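Local coordinates for protein porin (Acinetobacter baumannii AB307-0294, PDB 5DL7) that probably forms a beta-barrel channel of the OprD family in the outer membrane, letting small molecules into the cell, at residues R176-N184 and A192-T200. Residues are numbered along the deposited sequence; the frame is centred on the assembly and turned at random.
Sequences RYTDVGTDN and AATTDSFYT
A short two-stranded antiparallel hairpin, 181-182 against 193-194, brings V180, G181 and T182 against A193, T194 and T195. Two firm backbone bonds define it. T195 N donates to V180 O over 2.9 Å. T182 N donates to A193 O over 3.0 Å, with an N-H...O angle of 160°. The return bond from A193 N to T182 O is weak, at 3.4 Å. A192 CB lies against T182 O. G181 and T194 form the non-hydrogen-bonded pair, and their CA atoms approach to 4.0 Å. Each of these CA atoms also sets a C-H against a carbonyl across the gap, T194 CA against V180 O and G181 CA against A193 O. G181 has no side chain, and its CA lies 3.2 Å from A193 O.

The hairpin lies within the long connection between barrel strands 159-170 and 198-206, which pair with each other in the OprD-type barrel. On the side where 192-200 runs into barrel strand 198-206, side chains join the backbone contacts. D179 lays its CB against T195 O, at 3.5 Å, and beside T194 CB. With CG1 anti to the carbonyl carbon (chi1 -56°), V180 CG2 sits between its own backbone N and C and meets T195 O at 3.7 Å. The same methyl has T195 CG2 at 4.1 Å, with S197 C and F198 CB as further neighbours. The ring of F198 leads away from this meeting and packs on V166 and A217. T195 OG1, anti to the backbone N (chi1 -166°), hydrogen-bonds K220 O, while CG2 lies against V180. Beyond the hairpin, I259 touches T182 and A193, and K258 NZ hydrogen-bonds T194 O.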
ATOM      1  N   ARG A 176      -7.091  17.873   2.751  1.00 29.93           N
ATOM      2  CA  ARG A 176      -6.330  18.623   3.858  1.00 33.69           C
ATOM      3  C   ARG A 176      -5.097  17.821   4.416  1.00 32.11           C
ATOM      4  O   ARG A 176      -5.202  16.574   4.500  1.00 30.04           O
ATOM      5  CB  ARG A 176      -7.288  18.753   5.052  1.00 38.44           C
ATOM      6  CG  ARG A 176      -8.555  19.562   4.764  1.00 48.71           C
ATOM      7  CD  ARG A 176      -9.388  19.847   6.005  1.00 57.14           C
ATOM      8  NE  ARG A 176      -9.685  18.583   6.690  1.00 67.70           N
ATOM      9  CZ  ARG A 176      -9.171  18.149   7.873  1.00 67.07           C
ATOM     10  NH1 ARG A 176      -8.400  18.897   8.667  1.00 77.39           N
ATOM     11  NH2 ARG A 176      -9.543  16.964   8.323  1.00 71.04           N
ATOM     12  N   TYR A 177      -4.012  18.493   4.689  1.00 29.42           N
ATOM     13  CA  TYR A 177      -2.969  17.905   5.550  1.00 29.55           C
ATOM     14  C   TYR A 177      -3.380  17.863   6.936  1.00 32.43           C
ATOM     15  O   TYR A 177      -3.963  18.853   7.435  1.00 31.72           O
ATOM     16  CB  TYR A 177      -1.656  18.667   5.413  1.00 29.98           C
ATOM     17  CG  TYR A 177      -0.890  18.247   4.273  1.00 29.22           C
ATOM     18  CD1 TYR A 177      -0.118  17.055   4.497  1.00 33.84           C
ATOM     19  CD2 TYR A 177      -0.965  18.812   3.113  1.00 35.27           C
ATOM     20  CE1 TYR A 177       0.596  16.597   3.530  1.00 33.98           C
ATOM     21  CE2 TYR A 177      -0.155  18.324   2.051  1.00 42.38           C
ATOM     22  CZ  TYR A 177       0.579  17.230   2.326  1.00 33.89           C
ATOM     23  OH  TYR A 177       1.456  16.428   1.509  1.00 36.61           O
ATOM     24  N   THR A 178      -3.107  16.773   7.619  1.00 28.49           N
ATOM     25  CA  THR A 178      -3.482  16.540   8.994  1.00 29.16           C
ATOM     26  C   THR A 178      -2.222  15.988   9.698  1.00 27.31           C
ATOM     27  O   THR A 178      -1.175  15.719   9.069  1.00 25.04           O
ATOM     28  CB  THR A 178      -4.660  15.612   9.101  1.00 32.19           C
ATOM     29  OG1 THR A 178      -4.436  14.344   8.375  1.00 29.90           O
ATOM     30  CG2 THR A 178      -5.990  16.191   8.446  1.00 37.01           C
ATOM     31  N   ASP A 179      -2.277  15.822  11.006  1.00 26.04           N
ATOM     32  CA  ASP A 179      -1.104  15.314  11.724  1.00 28.49           C
ATOM     33  C   ASP A 179      -0.877  13.821  11.423  1.00 24.64           C
ATOM     34  O   ASP A 179      -1.835  12.982  11.274  1.00 23.51           O
ATOM     35  CB  ASP A 179      -1.266  15.537  13.231  1.00 27.30           C
ATOM     36  CG  ASP A 179      -1.126  17.007  13.622  1.00 38.41           C
ATOM     37  OD1 ASP A 179      -0.778  17.870  12.849  1.00 32.88           O
ATOM     38  OD2 ASP A 179      -1.417  17.269  14.733  1.00 39.08           O
ATOM     39  N   VAL A 180       0.386  13.461  11.399  1.00 22.28           N
ATOM     40  CA  VAL A 180       0.733  12.033  11.257  1.00 23.04           C
ATOM     41  C   VAL A 180       0.250  11.257  12.538  1.00 21.68           C
ATOM     42  O   VAL A 180       0.092  11.808  13.610  1.00 23.52           O
ATOM     43  CB  VAL A 180       2.271  11.815  11.003  1.00 22.60           C
ATOM     44  CG1 VAL A 180       2.688  12.619   9.782  1.00 24.53           C
ATOM     45  CG2 VAL A 180       3.143  12.397  12.160  1.00 25.13           C
ATOM     46  N   GLY A 181       0.069   9.994  12.382  1.00 21.89           N
ATOM     47  CA  GLY A 181      -0.379   9.147  13.458  1.00 20.51           C
ATOM     48  C   GLY A 181      -0.753   7.782  13.033  1.00 19.98           C
ATOM     49  O   GLY A 181      -0.232   7.275  12.060  1.00 21.75           O
ATOM     50  N   THR A 182      -1.624   7.130  13.799  1.00 20.63           N
ATOM     51  CA  THR A 182      -2.031   5.748  13.613  1.00 20.10           C
ATOM     52  C   THR A 182      -3.529   5.641  13.589  1.00 21.58           C
ATOM     53  O   THR A 182      -4.218   6.473  14.212  1.00 26.05           O
ATOM     54  CB  THR A 182      -1.586   4.802  14.786  1.00 25.50           C
ATOM     55  OG1 THR A 182      -1.999   5.410  16.043  1.00 26.35           O
ATOM     56  CG2 THR A 182      -0.121   4.734  14.809  1.00 27.41           C
ATOM     57  N   ASP A 183      -3.997   4.633  12.913  1.00 20.49           N
ATOM     58  CA  ASP A 183      -5.395   4.231  13.019  1.00 20.98           C
ATOM     59  C   ASP A 183      -5.457   3.141  14.144  1.00 22.54           C
ATOM     60  O   ASP A 183      -4.386   2.631  14.630  1.00 24.12           O
ATOM     61  CB  ASP A 183      -5.837   3.602  11.724  1.00 23.54           C
ATOM     62  CG  ASP A 183      -6.040   4.662  10.604  1.00 28.48           C
ATOM     63  OD1 ASP A 183      -6.461   5.734  10.914  1.00 29.31           O
ATOM     64  OD2 ASP A 183      -5.778   4.267   9.475  1.00 30.27           O
ATOM     65  N   ASN A 184      -6.698   2.848  14.570  1.00 22.47           N
ATOM     66  CA  ASN A 184      -6.855   1.759  15.578  1.00 22.32           C
ATOM     67  C   ASN A 184      -7.635   0.660  14.885  1.00 25.51           C
ATOM     68  O   ASN A 184      -8.819   0.749  14.695  1.00 29.29           O
ATOM     69  CB  ASN A 184      -7.535   2.315  16.813  1.00 22.31           C
ATOM     70  CG  ASN A 184      -7.327   1.384  18.048  1.00 25.98           C
ATOM     71  OD1 ASN A 184      -6.362   0.577  17.988  1.00 25.06           O
ATOM     72  ND2 ASN A 184      -8.160   1.509  19.017  1.00 24.71           N
ATOM     73  N   ALA A 192      -6.862   5.566  18.296  1.00 22.47           N
ATOM     74  CA  ALA A 192      -6.105   6.130  17.161  1.00 23.11           C
ATOM     75  C   ALA A 192      -5.496   7.434  17.728  1.00 24.95           C
ATOM     76  O   ALA A 192      -6.129   8.154  18.533  1.00 27.28           O
ATOM     77  CB  ALA A 192      -7.075   6.423  16.011  1.00 25.60           C
ATOM     78  N   ALA A 193      -4.291   7.815  17.384  1.00 23.29           N
ATOM     79  CA  ALA A 193      -3.643   8.973  17.887  1.00 25.36           C
ATOM     80  C   ALA A 193      -2.869   9.710  16.835  1.00 23.98           C
ATOM     81  O   ALA A 193      -2.468   9.162  15.840  1.00 26.03           O
ATOM     82  CB  ALA A 193      -2.665   8.637  19.006  1.00 26.01           C
ATOM     83  N   THR A 194      -2.638  10.983  17.099  1.00 25.67           N
ATOM     84  CA  THR A 194      -1.820  11.761  16.194  1.00 25.60           C
ATOM     85  C   THR A 194      -0.672  12.355  16.998  1.00 24.61           C
ATOM     86  O   THR A 194      -0.672  12.506  18.234  1.00 26.65           O
ATOM     87  CB  THR A 194      -2.562  12.838  15.433  1.00 30.02           C
ATOM     88  OG1 THR A 194      -3.059  13.723  16.432  1.00 28.75           O
ATOM     89  CG2 THR A 194      -3.718  12.323  14.589  1.00 32.95           C
ATOM     90  N   THR A 195       0.302  12.852  16.266  1.00 24.99           N
ATOM     91  CA  THR A 195       1.482  13.447  16.866  1.00 24.53           C
ATOM     92  C   THR A 195       2.160  14.430  15.939  1.00 27.10           C
ATOM     93  O   THR A 195       1.716  14.601  14.819  1.00 27.73           O
ATOM     94  CB  THR A 195       2.459  12.253  17.335  1.00 25.50           C
ATOM     95  OG1 THR A 195       3.460  12.759  18.217  1.00 27.69           O
ATOM     96  CG2 THR A 195       3.060  11.585  16.138  1.00 25.25           C
ATOM     97  N   ASP A 196       3.247  15.017  16.349  1.00 28.26           N
ATOM     98  CA  ASP A 196       3.725  15.987  15.445  1.00 31.38           C
ATOM     99  C   ASP A 196       4.875  15.652  14.569  1.00 28.81           C
ATOM    100  O   ASP A 196       5.388  16.580  13.880  1.00 32.39           O
ATOM    101  CB  ASP A 196       3.974  17.227  16.052  1.00 39.43           C
ATOM    102  CG  ASP A 196       4.867  17.129  17.113  1.00 40.38           C
ATOM    103  OD1 ASP A 196       5.662  16.250  17.214  1.00 54.59           O
ATOM    104  OD2 ASP A 196       4.589  17.987  18.034  1.00 59.90           O
ATOM    105  N   SER A 197       5.419  14.458  14.705  1.00 26.18           N
ATOM    106  CA  SER A 197       6.488  14.118  13.787  1.00 27.84           C
ATOM    107  C   SER A 197       6.789  12.641  13.710  1.00 25.53           C
ATOM    108  O   SER A 197       6.467  11.876  14.587  1.00 23.42           O
ATOM    109  CB  SER A 197       7.689  14.995  14.079  1.00 34.11           C
ATOM    110  OG  SER A 197       8.353  14.429  15.160  1.00 31.68           O
ATOM    111  N   PHE A 198       7.416  12.267  12.577  1.00 22.04           N
ATOM    112  CA  PHE A 198       7.769  10.900  12.282  1.00 19.82           C
ATOM    113  C   PHE A 198       9.147  11.020  11.574  1.00 22.26           C
ATOM    114  O   PHE A 198       9.336  11.859  10.677  1.00 21.73           O
ATOM    115  CB  PHE A 198       6.771  10.245  11.392  1.00 21.45           C
ATOM    116  CG  PHE A 198       7.151   8.870  10.897  1.00 19.73           C
ATOM    117  CD1 PHE A 198       7.841   8.792   9.700  1.00 22.40           C
ATOM    118  CD2 PHE A 198       6.950   7.680  11.598  1.00 19.81           C
ATOM    119  CE1 PHE A 198       8.354   7.566   9.269  1.00 20.58           C
ATOM    120  CE2 PHE A 198       7.316   6.417  11.049  1.00 21.54           C
ATOM    121  CZ  PHE A 198       8.025   6.372   9.873  1.00 21.62           C
ATOM    122  N   TYR A 199      10.046  10.140  11.948  1.00 21.35           N
ATOM    123  CA  TYR A 199      11.280  10.040  11.168  1.00 22.49           C
ATOM    124  C   TYR A 199      11.660   8.568  10.953  1.00 21.22           C
ATOM    125  O   TYR A 199      11.270   7.648  11.723  1.00 20.28           O
ATOM    126  CB  TYR A 199      12.390  10.760  11.788  1.00 26.86           C
ATOM    127  CG  TYR A 199      13.095  10.136  12.856  1.00 29.74           C
ATOM    128  CD1 TYR A 199      14.212   9.328  12.626  1.00 29.98           C
ATOM    129  CD2 TYR A 199      12.801  10.364  14.176  1.00 33.43           C
ATOM    130  CE1 TYR A 199      14.792   8.559  13.633  1.00 38.90           C
ATOM    131  CE2 TYR A 199      13.462   9.624  15.199  1.00 35.54           C
ATOM    132  CZ  TYR A 199      14.450   8.741  14.936  1.00 39.84           C
ATOM    133  OH  TYR A 199      15.035   7.966  15.986  1.00 40.36           O
ATOM    134  N   THR A 200      12.340   8.353   9.804  1.00 20.30           N
ATOM    135  CA  THR A 200      12.854   7.000   9.509  1.00 18.70           C
ATOM    136  C   THR A 200      14.193   7.165   8.741  1.00 19.77           C
ATOM    137  O   THR A 200      14.368   8.145   8.025  1.00 22.11           O
ATOM    138  CB  THR A 200      11.837   6.101   8.752  1.00 20.48           C
ATOM    139  OG1 THR A 200      12.268   4.721   8.740  1.00 21.68           O
ATOM    140  CG2 THR A 200      11.575   6.621   7.419  1.00 22.88           C
TER